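Local coordinates for PlyP35 (Listeria phage P35, PDB 6S3Y), which probably binds the Listeria cell wall through this C-terminal domain of a phage endolysin, directing the lytic enzyme to its target, at residues I8-V13 / I100-G105; W31-K36 / T81-A86; N43-T48 / Y61-M66. All coordinates share one frame; numbering follows the deposited sequence.

Overall arrangement
The three contacts lie within an all-beta chain and are nested along the sequence: interaction 3 falls inside the loop closed by interaction 2, and that inside the loop closed by interaction 1. The centres of interactions 1 and 2 are about 11 Å apart. Those of interactions 2 and 3 are about 13 Å apart. Interactions 1 and 3, with centres about 18 Å apart, lie on opposite sides of the chain's centre. Strand 78-89 links them, pairing with strand 99-103, which carries the second segment of interaction 1, supplying half of interaction 2 and bonding through Asn83 to Met66 in interaction 3. Interactions 1 and 2 join the two cell-wall-binding sequence repeats, consistent with two SH3-like units that share strands.

Interaction 1: I8-V13 / I100-G105; sequences IVIKDV and INLKRG
Leu102 lies against Ile10, the two side chains crossing at about a right angle, with Leu102 CB 4.1 Å from Ile10 CG1. Two branched aliphatic side chains suit this buried place, where their carbons are packed away from water. At Lys103 the backbone does the touching: Ile10 CG2 rests 3.4 Å from Lys103 O, while the lysine side chain leaves its backbone away from residues 8-13, as befits a charged residue at the surface. Arg104 comes next. Its CG sits between the backbone N and the carbonyl carbon (chi1 58°), and the chain bends at its third torsion, running beside Asp12 in the same direction. One edge of the guanidinium meets the carboxylate in a salt bridge, Arg104 NE to Asp12 OD1 at 3.2 Å; the hydrogen bond within it is weak and the two planes are 41° apart. Gly105 ends the segment with a positive phi of 81°, a conformation easy for a residue without a side chain. Its N donates to Ile10 O at 3.0 Å, and Val9 CG2 lies 3.8 Å from Gly105 O. Around this contact, the backbone of Ile10 also hydrogen-bonds with Phe106, Ile131 of strand 128-132 touches both Ile10 and Leu102, and strand 78-89 adds Ala86 against Ile10 and Cys88 against Leu102.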
loop_
_atom_site.group_PDB
_atom_site.type_symbol
_atom_site.label_atom_id
_atom_site.label_comp_id
_atom_site.label_asym_id
_atom_site.label_seq_id
_atom_site.Cartn_x
_atom_site.Cartn_y
_atom_site.Cartn_z
ATOM N N ILE A 8 2.494 -9.701 -12.957
ATOM C CA ILE A 8 2.652 -8.495 -12.105
ATOM C C ILE A 8 3.729 -8.769 -11.066
ATOM O O ILE A 8 3.956 -9.939 -10.705
ATOM C CB ILE A 8 1.325 -8.074 -11.452
ATOM C CG1 ILE A 8 0.881 -9.050 -10.359
ATOM C CG2 ILE A 8 0.259 -7.862 -12.501
ATOM C CD1 ILE A 8 -0.345 -8.532 -9.572
ATOM N N VAL A 9 4.339 -7.697 -10.589
ATOM C CA VAL A 9 5.267 -7.739 -9.435
ATOM C C VAL A 9 4.845 -6.636 -8.463
ATOM O O VAL A 9 4.657 -5.475 -8.885
ATOM C CB VAL A 9 6.742 -7.646 -9.883
ATOM C CG1 VAL A 9 6.953 -6.536 -10.865
ATOM C CG2 VAL A 9 7.696 -7.512 -8.704
ATOM N N ILE A 10 4.659 -7.020 -7.204
ATOM C CA ILE A 10 4.240 -6.076 -6.139
ATOM C C ILE A 10 5.418 -5.104 -5.926
ATOM O O ILE A 10 6.583 -5.564 -5.856
ATOM C CB ILE A 10 3.789 -6.830 -4.878
ATOM C CG1 ILE A 10 2.297 -7.182 -4.945
ATOM C CG2 ILE A 10 4.079 -6.020 -3.610
ATOM C CD1 ILE A 10 1.879 -7.909 -6.194
ATOM N N LYS A 11 5.120 -3.813 -5.843
ATOM C CA LYS A 11 6.160 -2.746 -5.779
ATOM C C LYS A 11 7.000 -2.879 -4.509
ATOM O O LYS A 11 6.525 -3.453 -3.494
ATOM C CB LYS A 11 5.544 -1.353 -5.855
ATOM C CG LYS A 11 4.905 -1.015 -7.190
ATOM C CD LYS A 11 4.240 0.370 -7.154
ATOM C CE LYS A 11 3.754 0.785 -8.518
ATOM N NZ LYS A 11 2.935 2.005 -8.464
ATOM N N ASP A 12 8.188 -2.282 -4.555
ATOM C CA ASP A 12 9.165 -2.251 -3.439
ATOM C C ASP A 12 8.914 -1.012 -2.574
ATOM O O ASP A 12 9.915 -0.423 -2.062
ATOM C CB ASP A 12 10.591 -2.232 -4.025
ATOM C CG ASP A 12 11.655 -2.560 -2.987
ATOM O OD1 ASP A 12 11.419 -3.484 -2.170
ATOM O OD2 ASP A 12 12.658 -1.850 -2.989
ATOM N N VAL A 13 7.642 -0.632 -2.367
ATOM C CA VAL A 13 7.277 0.661 -1.693
ATOM C C VAL A 13 6.235 0.441 -0.587
ATOM O O VAL A 13 5.501 -0.604 -0.604
ATOM C CB VAL A 13 6.763 1.692 -2.710
ATOM C CG1 VAL A 13 7.770 1.907 -3.841
ATOM C CG2 VAL A 13 5.388 1.302 -3.267
ATOM N N ILE A 100 -4.823 -10.318 2.494
ATOM C CA ILE A 100 -3.497 -11.004 2.516
ATOM C C ILE A 100 -2.415 -9.936 2.333
ATOM O O ILE A 100 -2.520 -9.140 1.392
ATOM C CB ILE A 100 -3.441 -12.085 1.427
ATOM C CG1 ILE A 100 -4.578 -13.119 1.599
ATOM C CG2 ILE A 100 -2.074 -12.734 1.399
ATOM C CD1 ILE A 100 -4.736 -14.057 0.405
ATOM N N ASN A 101 -1.423 -9.959 3.219
ATOM C CA ASN A 101 -0.171 -9.174 3.122
ATOM C C ASN A 101 0.656 -9.783 1.982
ATOM O O ASN A 101 1.059 -10.947 2.125
ATOM C CB ASN A 101 0.563 -9.165 4.467
ATOM C CG ASN A 101 1.835 -8.337 4.429
ATOM O OD1 ASN A 101 2.607 -8.463 3.487
ATOM N ND2 ASN A 101 2.071 -7.493 5.433
ATOM N N LEU A 102 0.843 -9.064 0.873
ATOM C CA LEU A 102 1.721 -9.498 -0.234
ATOM C C LEU A 102 3.124 -8.893 -0.040
ATOM O O LEU A 102 3.259 -7.650 -0.023
ATOM C CB LEU A 102 1.100 -9.077 -1.559
ATOM C CG LEU A 102 -0.288 -9.653 -1.834
ATOM C CD1 LEU A 102 -0.870 -9.120 -3.145
ATOM C CD2 LEU A 102 -0.235 -11.166 -1.897
ATOM N N LYS A 103 4.137 -9.746 0.067
ATOM C CA LYS A 103 5.554 -9.342 0.276
ATOM C C LYS A 103 5.994 -8.447 -0.871
ATOM O O LYS A 103 5.534 -8.656 -2.027
ATOM C CB LYS A 103 6.456 -10.580 0.423
ATOM C CG LYS A 103 7.345 -10.591 1.635
ATOM C CD LYS A 103 8.484 -11.623 1.573
ATOM C CE LYS A 103 9.234 -11.617 2.884
ATOM N NZ LYS A 103 10.012 -10.368 3.097
ATOM N N ARG A 104 6.835 -7.450 -0.585
ATOM C CA ARG A 104 7.470 -6.660 -1.676
ATOM C C ARG A 104 8.076 -7.650 -2.676
ATOM O O ARG A 104 8.674 -8.604 -2.227
ATOM C CB ARG A 104 8.515 -5.689 -1.121
ATOM C CG ARG A 104 9.626 -6.359 -0.334
ATOM C CD ARG A 104 10.357 -5.265 0.447
ATOM N NE ARG A 104 11.820 -5.440 0.341
ATOM C CZ ARG A 104 12.555 -5.981 1.256
ATOM N NH1 ARG A 104 12.023 -6.344 2.421
ATOM N NH2 ARG A 104 13.845 -6.101 1.045
ATOM N N GLY A 105 7.890 -7.417 -3.966
ATOM C CA GLY A 105 8.436 -8.275 -5.035
ATOM C C GLY A 105 7.612 -9.528 -5.292
ATOM O O GLY A 105 7.999 -10.290 -6.176
#

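Interaction 2: W31-K36 / T81-A86; sequences WKHGTK and TINAHA
Two nearly straight backbone bonds tie the turn at 32-35 to Ile82, Gly34 N to Ile82 O at 2.8 Å and Ile82 N to Thr35 O at 2.8 Å, and the flanking residues, Lys36 and Thr81, form an antiparallel non-hydrogen-bonded pair. The turn, from Lys32 to Thr35, is of type II, and Gly34 takes the third position, where the positive phi (89°) is easily reached without a CB. Thr35 locks it: OG1 lies beside its own backbone N (chi1 -55°) and donates to Lys32 O at 2.6 Å, in the carbonyl plane on a lone pair, so that this oxygen accepts from both the Thr35 hydroxyl and the Thr35 amide.

Ile82 packs against the turn and Trp31, with CG1 also near Thr35 O. Its CD1 reaches the six-membered ring of Trp31, 3.6 Å from Trp31 CE3, while the other branch, CG2, lies near Trp31 O; the two branches thus grip one residue, by its ring and its carbonyl. The contact probably joins two SH3-like units of the domain: strand 27-32 and its turn come from the first sequence repeat, strand 78-89 from the second, and strand 78-89 pairs with strand 36-41 through Thr81 and Lys36.

Farther along, His33 CB packs on Ala84 CB at 3.7 Å, and the short alanine side chain lets the imidazole come close, His33 CD2 being 3.1 Å from Ala84 N. The ring also turns its edge to Asn83 OD1, while Asn83 ND2 is used by Ser65 O. At the other end Thr81 turns its methyl to the turn, CG2 to Gly34 O 3.6 Å, and its OG1 lies 3.9 Å from Lys36 CG, the extended lysine chain running alongside on the same face of the sheet.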
loop_
_atom_site.group_PDB
_atom_site.type_symbol
_atom_site.label_atom_id
_atom_site.label_comp_id
_atom_site.label_asym_id
_atom_site.label_seq_id
_atom_site.Cartn_x
_atom_site.Cartn_y
_atom_site.Cartn_z
ATOM N N TRP A 31 7.115 5.392 -0.981
ATOM C CA TRP A 31 8.447 5.399 -0.353
ATOM C C TRP A 31 9.089 4.020 -0.525
ATOM O O TRP A 31 8.521 3.022 -0.027
ATOM C CB TRP A 31 8.345 5.758 1.130
ATOM C CG TRP A 31 8.196 7.216 1.453
ATOM C CD1 TRP A 31 8.839 8.285 0.898
ATOM C CD2 TRP A 31 7.396 7.753 2.524
ATOM N NE1 TRP A 31 8.466 9.444 1.525
ATOM C CE2 TRP A 31 7.602 9.145 2.542
ATOM C CE3 TRP A 31 6.538 7.181 3.473
ATOM C CZ2 TRP A 31 6.972 9.975 3.461
ATOM C CZ3 TRP A 31 5.929 7.996 4.394
ATOM C CH2 TRP A 31 6.148 9.370 4.388
ATOM N N LYS A 32 10.285 3.994 -1.114
ATOM C CA LYS A 32 11.104 2.765 -1.250
ATOM C C LYS A 32 11.299 2.127 0.127
ATOM O O LYS A 32 11.496 2.868 1.128
ATOM C CB LYS A 32 12.447 3.122 -1.899
ATOM C CG LYS A 32 13.244 1.919 -2.376
ATOM C CD LYS A 32 14.508 2.311 -3.118
ATOM C CE LYS A 32 15.418 3.216 -2.306
ATOM N NZ LYS A 32 16.657 3.574 -3.038
ATOM N N HIS A 33 11.293 0.792 0.168
ATOM C CA HIS A 33 11.676 -0.019 1.354
ATOM C C HIS A 33 12.897 0.629 2.008
ATOM O O HIS A 33 13.821 0.958 1.268
ATOM C CB HIS A 33 11.957 -1.472 0.955
ATOM C CG HIS A 33 12.071 -2.396 2.125
ATOM N ND1 HIS A 33 13.254 -2.986 2.533
ATOM C CD2 HIS A 33 11.138 -2.766 3.027
ATOM C CE1 HIS A 33 12.993 -3.800 3.550
ATOM N NE2 HIS A 33 11.714 -3.645 3.902
ATOM N N GLY A 34 12.876 0.844 3.312
ATOM C CA GLY A 34 14.032 1.372 4.070
ATOM C C GLY A 34 14.086 2.891 4.162
ATOM O O GLY A 34 14.914 3.381 4.929
ATOM N N THR A 35 13.226 3.636 3.467
ATOM C CA THR A 35 13.187 5.117 3.596
ATOM C C THR A 35 12.957 5.481 5.069
ATOM O O THR A 35 12.132 4.828 5.714
ATOM C CB THR A 35 12.105 5.745 2.731
ATOM O OG1 THR A 35 12.322 5.318 1.391
ATOM C CG2 THR A 35 12.114 7.259 2.787
ATOM N N LYS A 36 13.670 6.486 5.583
ATOM C CA LYS A 36 13.488 6.988 6.963
ATOM C C LYS A 36 12.600 8.237 6.910
ATOM O O LYS A 36 12.840 9.108 6.060
ATOM C CB LYS A 36 14.839 7.245 7.639
ATOM C CG LYS A 36 15.631 5.952 7.820
ATOM C CD LYS A 36 16.832 6.105 8.708
ATOM C CE LYS A 36 17.403 4.740 9.002
ATOM N NZ LYS A 36 18.426 4.870 10.041
ATOM N N THR A 81 11.129 3.722 9.853
ATOM C CA THR A 81 11.672 3.176 8.596
ATOM C C THR A 81 10.539 2.500 7.828
ATOM O O THR A 81 9.791 1.753 8.438
ATOM C CB THR A 81 12.820 2.198 8.914
ATOM O OG1 THR A 81 13.796 2.972 9.609
ATOM C CG2 THR A 81 13.407 1.566 7.661
ATOM N N ILE A 82 10.404 2.781 6.548
ATOM C CA ILE A 82 9.341 2.169 5.708
ATOM C C ILE A 82 9.633 0.684 5.498
ATOM O O ILE A 82 10.771 0.310 5.104
ATOM C CB ILE A 82 9.166 2.942 4.393
ATOM C CG1 ILE A 82 8.811 4.398 4.675
ATOM C CG2 ILE A 82 8.140 2.273 3.496
ATOM C CD1 ILE A 82 7.698 4.565 5.730
ATOM N N ASN A 83 8.617 -0.128 5.756
ATOM C CA ASN A 83 8.547 -1.583 5.454
ATOM C C ASN A 83 7.587 -1.776 4.279
ATOM O O ASN A 83 6.359 -1.718 4.485
ATOM C CB ASN A 83 8.136 -2.348 6.714
ATOM C CG ASN A 83 7.968 -3.824 6.466
ATOM O OD1 ASN A 83 8.918 -4.493 6.112
ATOM N ND2 ASN A 83 6.763 -4.339 6.619
ATOM N N ALA A 84 8.121 -1.931 3.089
ATOM C CA ALA A 84 7.352 -2.075 1.840
ATOM C C ALA A 84 6.593 -3.413 1.831
ATOM O O ALA A 84 7.202 -4.430 2.071
ATOM C CB ALA A 84 8.252 -1.909 0.642
ATOM N N HIS A 85 5.311 -3.360 1.499
ATOM C CA HIS A 85 4.447 -4.544 1.199
ATOM C C HIS A 85 3.138 -4.022 0.632
ATOM O O HIS A 85 2.880 -2.799 0.728
ATOM C CB HIS A 85 4.228 -5.444 2.425
ATOM C CG HIS A 85 3.174 -4.976 3.375
ATOM N ND1 HIS A 85 3.492 -4.398 4.594
ATOM C CD2 HIS A 85 1.812 -4.976 3.303
ATOM C CE1 HIS A 85 2.383 -4.106 5.248
ATOM N NE2 HIS A 85 1.350 -4.435 4.473
ATOM N N ALA A 86 2.357 -4.893 0.028
ATOM C CA ALA A 86 1.036 -4.532 -0.519
ATOM C C ALA A 86 -0.018 -5.414 0.144
ATOM O O ALA A 86 0.305 -6.164 1.115
ATOM C CB ALA A 86 1.074 -4.660 -2.017
#

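Interaction 3: N43-T48 / Y61-M66; sequences NSHWYT and YIYHSM
His45 O is approached by two nitrogens of one residue: His64 N donates to it at 2.8 Å, from above the carbonyl plane, and His64 ND1 adds a weak bond at 3.4 Å. The second is possible because His64 CG stands between its backbone N and carbonyl carbon (chi1 75°), bringing the imidazole back to the carbonyl. The same oxygen also lies over one face of the Tyr63 ring. His45 itself runs alongside Tyr63, its CD2 3.4 Å from Tyr63 OH, and its ND1 is paired with Ser44 OG; Asn43 OD1 accepts from His45 N in an Asx turn, which shapes the loop leading into the strand.

Trp46 and Tyr63 face each other across a non-hydrogen-bonded pair, their side chains crossing at about a right angle. Tyr63 presents its edge to the indole face in a T-shaped contact, planes 89° apart, with Tyr63 CD1 3.8 Å from Trp46 CE2. Tyr63 CB also makes a CH-pi contact, 4.2 Å from the centroid of the Trp46 six-membered ring. The indole lies across the neighbouring strand, Trp46 CE3 3.4 Å from Ile62 C, and gives Tyr63 a flat face to meet; Phe22 meets the indole as well, and Phe87 meets Tyr63 edge to face.

On the same side Thr48 OG1 lies over the Tyr61 ring, 3.5 Å from Tyr61 CE2, while this hydroxyl is bonded to Gly60 O. The other face carries Tyr47 and Ile62, a hydrogen-bonded pair with two backbone bonds, Tyr47 CB being 4.0 Å from Ile62 CG2. Strands 46-53 and 56-63 thus form an antiparallel beta hairpin, followed by a 3-10 turn at 64-66 that leads into strand 67-72, consistent with the SH3-like fold, where a 3-10 turn precedes the last strand.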
loop_
_atom_site.group_PDB
_atom_site.type_symbol
_atom_site.label_atom_id
_atom_site.label_comp_id
_atom_site.label_asym_id
_atom_site.label_seq_id
_atom_site.Cartn_x
_atom_site.Cartn_y
_atom_site.Cartn_z
ATOM N N ASN A 43 -4.409 6.700 14.009
ATOM C CA ASN A 43 -5.407 5.844 14.709
ATOM C C ASN A 43 -4.776 4.464 14.913
ATOM O O ASN A 43 -3.557 4.366 14.778
ATOM C CB ASN A 43 -6.758 5.825 13.993
ATOM C CG ASN A 43 -6.800 5.064 12.690
ATOM O OD1 ASN A 43 -5.792 4.501 12.253
ATOM N ND2 ASN A 43 -7.941 5.095 12.021
ATOM N N SER A 44 -5.545 3.442 15.246
ATOM C CA SER A 44 -4.989 2.103 15.575
ATOM C C SER A 44 -4.233 1.520 14.381
ATOM O O SER A 44 -3.295 0.782 14.617
ATOM C CB SER A 44 -6.053 1.154 16.049
ATOM O OG SER A 44 -7.030 1.028 15.046
ATOM N N HIS A 45 -4.605 1.835 13.142
ATOM C CA HIS A 45 -4.088 1.170 11.925
ATOM C C HIS A 45 -3.262 2.119 11.053
ATOM O O HIS A 45 -2.689 1.621 10.069
ATOM C CB HIS A 45 -5.244 0.512 11.161
ATOM C CG HIS A 45 -5.714 -0.751 11.798
ATOM N ND1 HIS A 45 -6.279 -0.776 13.061
ATOM C CD2 HIS A 45 -5.713 -2.033 11.364
ATOM C CE1 HIS A 45 -6.584 -2.026 13.384
ATOM N NE2 HIS A 45 -6.242 -2.810 12.365
ATOM N N TRP A 46 -3.187 3.404 11.353
ATOM C CA TRP A 46 -2.592 4.399 10.427
ATOM C C TRP A 46 -1.688 5.376 11.165
ATOM O O TRP A 46 -1.935 5.696 12.342
ATOM C CB TRP A 46 -3.658 5.166 9.648
ATOM C CG TRP A 46 -4.448 4.320 8.700
ATOM C CD1 TRP A 46 -5.525 3.539 9.010
ATOM C CD2 TRP A 46 -4.207 4.149 7.291
ATOM N NE1 TRP A 46 -5.954 2.889 7.892
ATOM C CE2 TRP A 46 -5.172 3.243 6.818
ATOM C CE3 TRP A 46 -3.273 4.667 6.389
ATOM C CZ2 TRP A 46 -5.246 2.865 5.479
ATOM C CZ3 TRP A 46 -3.341 4.289 5.068
ATOM C CH2 TRP A 46 -4.326 3.414 4.617
ATOM N N TYR A 47 -0.676 5.844 10.439
ATOM C CA TYR A 47 0.211 6.975 10.766
ATOM C C TYR A 47 -0.148 8.089 9.795
ATOM O O TYR A 47 -0.629 7.806 8.690
ATOM C CB TYR A 47 1.696 6.588 10.655
ATOM C CG TYR A 47 2.182 5.672 11.740
ATOM C CD1 TYR A 47 2.638 6.178 12.941
ATOM C CD2 TYR A 47 2.158 4.296 11.589
ATOM C CE1 TYR A 47 3.065 5.337 13.961
ATOM C CE2 TYR A 47 2.565 3.443 12.604
ATOM C CZ TYR A 47 3.021 3.966 13.791
ATOM O OH TYR A 47 3.394 3.153 14.825
ATOM N N THR A 48 0.139 9.326 10.182
ATOM C CA THR A 48 0.078 10.479 9.271
ATOM C C THR A 48 1.408 11.216 9.341
ATOM O O THR A 48 2.149 11.009 10.291
ATOM C CB THR A 48 -1.129 11.374 9.589
ATOM O OG1 THR A 48 -1.212 12.394 8.591
ATOM C CG2 THR A 48 -1.047 12.004 10.956
ATOM N N TYR A 61 -0.967 9.595 4.760
ATOM C CA TYR A 61 -1.345 8.545 5.720
ATOM C C TYR A 61 -0.727 7.229 5.246
ATOM O O TYR A 61 -0.864 6.896 4.064
ATOM C CB TYR A 61 -2.875 8.436 5.788
ATOM C CG TYR A 61 -3.552 9.714 6.207
ATOM C CD1 TYR A 61 -3.883 10.687 5.280
ATOM C CD2 TYR A 61 -3.832 9.955 7.535
ATOM C CE1 TYR A 61 -4.474 11.890 5.668
ATOM C CE2 TYR A 61 -4.441 11.131 7.947
ATOM C CZ TYR A 61 -4.755 12.107 7.006
ATOM O OH TYR A 61 -5.325 13.293 7.354
ATOM N N ILE A 62 -0.144 6.473 6.165
ATOM C CA ILE A 62 0.468 5.180 5.809
ATOM C C ILE A 62 0.075 4.136 6.845
ATOM O O ILE A 62 0.064 4.428 8.054
ATOM C CB ILE A 62 1.999 5.333 5.617
ATOM C CG1 ILE A 62 2.612 4.015 5.145
ATOM C CG2 ILE A 62 2.673 5.859 6.866
ATOM C CD1 ILE A 62 3.966 4.179 4.473
ATOM N N TYR A 63 -0.245 2.941 6.369
ATOM C CA TYR A 63 -0.778 1.844 7.208
ATOM C C TYR A 63 0.308 1.351 8.146
ATOM O O TYR A 63 1.481 1.356 7.753
ATOM C CB TYR A 63 -1.338 0.788 6.264
ATOM C CG TYR A 63 -2.136 -0.301 6.925
ATOM C CD1 TYR A 63 -3.497 -0.157 7.133
ATOM C CD2 TYR A 63 -1.540 -1.491 7.297
ATOM C CE1 TYR A 63 -4.262 -1.183 7.675
ATOM C CE2 TYR A 63 -2.284 -2.526 7.834
ATOM C CZ TYR A 63 -3.651 -2.373 8.017
ATOM O OH TYR A 63 -4.367 -3.381 8.574
ATOM N N HIS A 64 -0.055 0.952 9.356
ATOM C CA HIS A 64 0.879 0.764 10.501
ATOM C C HIS A 64 1.935 -0.292 10.166
ATOM O O HIS A 64 3.089 -0.120 10.600
ATOM C CB HIS A 64 0.109 0.422 11.774
ATOM C CG HIS A 64 -0.409 -0.966 11.817
ATOM N ND1 HIS A 64 -1.488 -1.414 11.043
ATOM C CD2 HIS A 64 0.024 -2.019 12.512
ATOM C CE1 HIS A 64 -1.699 -2.684 11.289
ATOM N NE2 HIS A 64 -0.796 -3.078 12.189
ATOM N N SER A 65 1.582 -1.338 9.408
ATOM C CA SER A 65 2.536 -2.447 9.111
ATOM C C SER A 65 3.575 -2.018 8.080
ATOM O O SER A 65 4.536 -2.723 7.853
ATOM C CB SER A 65 1.801 -3.697 8.732
ATOM O OG SER A 65 1.051 -3.513 7.540
HETATM N N MSE A 66 3.408 -0.844 7.444
HETATM C CA MSE A 66 4.397 -0.329 6.506
HETATM C C MSE A 66 5.376 0.663 7.157
HETATM O O MSE A 66 6.205 1.254 6.457
HETATM C CB MSE A 66 3.706 0.309 5.310
HETATM C CG MSE A 66 2.797 -0.641 4.602
HETATM SE SE MSE A 66 1.694 0.279 3.336
HETATM C CE MSE A 66 0.667 -1.230 2.626
#